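Local structure of putative GH105 family protein (Salmonella enterica subsp. enterica serovar Paratyphi A, 3QWT) at residues T117-Y122 against G182-R187. The protein is of unknown function but is probably a glycoside hydrolase of family GH105, with an alpha/alpha toroid fold. Numbering follows the deposited sequence.
Sequences TLAYRY and GKLLNR
In this alpha/alpha toroid the C-terminal end of helix 170-184 packs against helix 114-125, and L184 reaches across to A119 and Y122. L184 makes the largest share of the contact. Its CG lies anti to the backbone N (chi1 178°), directing the branch point at helix 114-125, and chi2 of 56° turns CD2 between A119 and the ring of Y122. There L184 CD2 sits 3.9 Å from A119 CB. The same methyl meets the Y122 ring at its edge, near the ring plane, with L184 CD2 3.7 Å from Y122 CD2. It also comes close to the backbone, at 3.1 Å from A119 O, which is tight for a methyl against a carbonyl oxygen. L185 adds a looser touch, its CD2 lying 4.2 Å from Y122 CE2. A Schellman motif, which spans L184 and L185, ends helix 170-184. N186 has positive phi, R187 N is hydrogen-bonded to G182 O (2.7 Å) and N186 N to K183 O. Y130 and L134 also pack on Y122, while L131 touches L185. The short side chain of A119 probably lets L184 CD2 come close to the backbone. No hydrogen bond joins the two segments, so shape and apolar contact, not directional bonds, hold the helix end against helix 114-125 here.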
# COMPACT_ATOMS: atom_id res chain seq x y z
N THR A 117 -27.80 15.76 11.66
CA THR A 117 -28.55 15.88 10.41
C THR A 117 -27.88 16.83 9.43
O THR A 117 -27.86 16.60 8.21
CB THR A 117 -30.00 16.30 10.68
OG1 THR A 117 -30.62 15.31 11.51
CG2 THR A 117 -30.79 16.44 9.39
N LEU A 118 -27.30 17.90 9.96
CA LEU A 118 -26.59 18.85 9.13
C LEU A 118 -25.42 18.15 8.44
O LEU A 118 -25.12 18.42 7.26
CB LEU A 118 -26.07 20.01 9.97
CG LEU A 118 -25.56 21.16 9.10
CD1 LEU A 118 -26.67 21.80 8.24
CD2 LEU A 118 -24.83 22.20 9.96
N ALA A 119 -24.77 17.25 9.17
CA ALA A 119 -23.65 16.51 8.60
C ALA A 119 -24.11 15.78 7.35
O ALA A 119 -23.45 15.84 6.33
CB ALA A 119 -23.03 15.53 9.62
N TYR A 120 -25.25 15.12 7.44
CA TYR A 120 -25.78 14.39 6.30
C TYR A 120 -26.15 15.34 5.16
O TYR A 120 -25.98 15.03 3.99
CB TYR A 120 -27.00 13.57 6.69
CG TYR A 120 -26.69 12.21 7.25
CD1 TYR A 120 -26.76 11.96 8.63
CD2 TYR A 120 -26.31 11.16 6.41
CE1 TYR A 120 -26.48 10.70 9.14
CE2 TYR A 120 -26.03 9.90 6.92
CZ TYR A 120 -26.12 9.68 8.29
OH TYR A 120 -25.84 8.43 8.80
N ARG A 121 -26.68 16.51 5.50
CA ARG A 121 -27.07 17.45 4.46
C ARG A 121 -25.83 18.01 3.79
O ARG A 121 -25.80 18.20 2.57
CB ARG A 121 -28.00 18.55 5.00
CG ARG A 121 -29.40 18.05 5.41
CD ARG A 121 -30.20 17.51 4.22
NE ARG A 121 -30.54 18.54 3.25
CZ ARG A 121 -30.42 18.42 1.93
NH1 ARG A 121 -29.96 17.29 1.41
NH2 ARG A 121 -30.74 19.42 1.12
N TYR A 122 -24.79 18.28 4.56
CA TYR A 122 -23.54 18.75 3.97
C TYR A 122 -22.95 17.68 3.06
O TYR A 122 -22.43 17.98 1.99
CB TYR A 122 -22.52 19.13 5.05
CG TYR A 122 -21.19 19.52 4.47
CD1 TYR A 122 -21.06 20.69 3.71
CD2 TYR A 122 -20.07 18.73 4.66
CE1 TYR A 122 -19.85 21.05 3.17
CE2 TYR A 122 -18.85 19.08 4.12
CZ TYR A 122 -18.74 20.25 3.38
OH TYR A 122 -17.53 20.61 2.84
N GLY A 182 -16.86 13.01 12.08
CA GLY A 182 -15.51 12.49 12.00
C GLY A 182 -15.32 11.70 10.71
O GLY A 182 -14.35 11.89 9.97
N LYS A 183 -16.26 10.79 10.44
CA LYS A 183 -16.26 10.08 9.18
C LYS A 183 -16.36 11.07 8.01
O LYS A 183 -15.54 11.05 7.10
CB LYS A 183 -17.40 9.08 9.16
CG LYS A 183 -17.17 7.89 10.08
CD LYS A 183 -15.93 7.09 9.61
CE LYS A 183 -15.60 5.91 10.50
NZ LYS A 183 -14.57 5.06 9.82
N LEU A 184 -17.34 11.96 8.07
CA LEU A 184 -17.60 12.93 7.00
C LEU A 184 -16.39 13.80 6.64
O LEU A 184 -16.02 13.90 5.47
CB LEU A 184 -18.80 13.81 7.35
CG LEU A 184 -19.15 14.91 6.33
CD1 LEU A 184 -19.39 14.30 4.96
CD2 LEU A 184 -20.37 15.73 6.78
N LEU A 185 -15.77 14.42 7.63
CA LEU A 185 -14.64 15.30 7.37
C LEU A 185 -13.30 14.56 7.36
O LEU A 185 -12.25 15.18 7.39
CB LEU A 185 -14.59 16.44 8.41
CG LEU A 185 -15.87 17.26 8.60
CD1 LEU A 185 -15.61 18.34 9.60
CD2 LEU A 185 -16.37 17.84 7.29
N ASN A 186 -13.35 13.23 7.32
CA ASN A 186 -12.12 12.42 7.43
C ASN A 186 -11.24 12.87 8.59
O ASN A 186 -10.06 13.19 8.39
CB ASN A 186 -11.30 12.45 6.13
CG ASN A 186 -12.05 11.84 4.96
OD1 ASN A 186 -12.56 10.72 5.04
ND2 ASN A 186 -12.11 12.58 3.85
N ARG A 187 -11.80 12.89 9.79
CA ARG A 187 -11.04 13.20 10.98
C ARG A 187 -11.15 12.04 11.95
O ARG A 187 -12.01 12.04 12.84
CB ARG A 187 -11.51 14.53 11.58
CG ARG A 187 -11.26 15.71 10.64
CD ARG A 187 -11.72 17.05 11.22
NE ARG A 187 -11.48 18.16 10.29
CZ ARG A 187 -11.68 19.45 10.58
NH1 ARG A 187 -12.14 19.81 11.79
NH2 ARG A 187 -11.43 20.37 9.67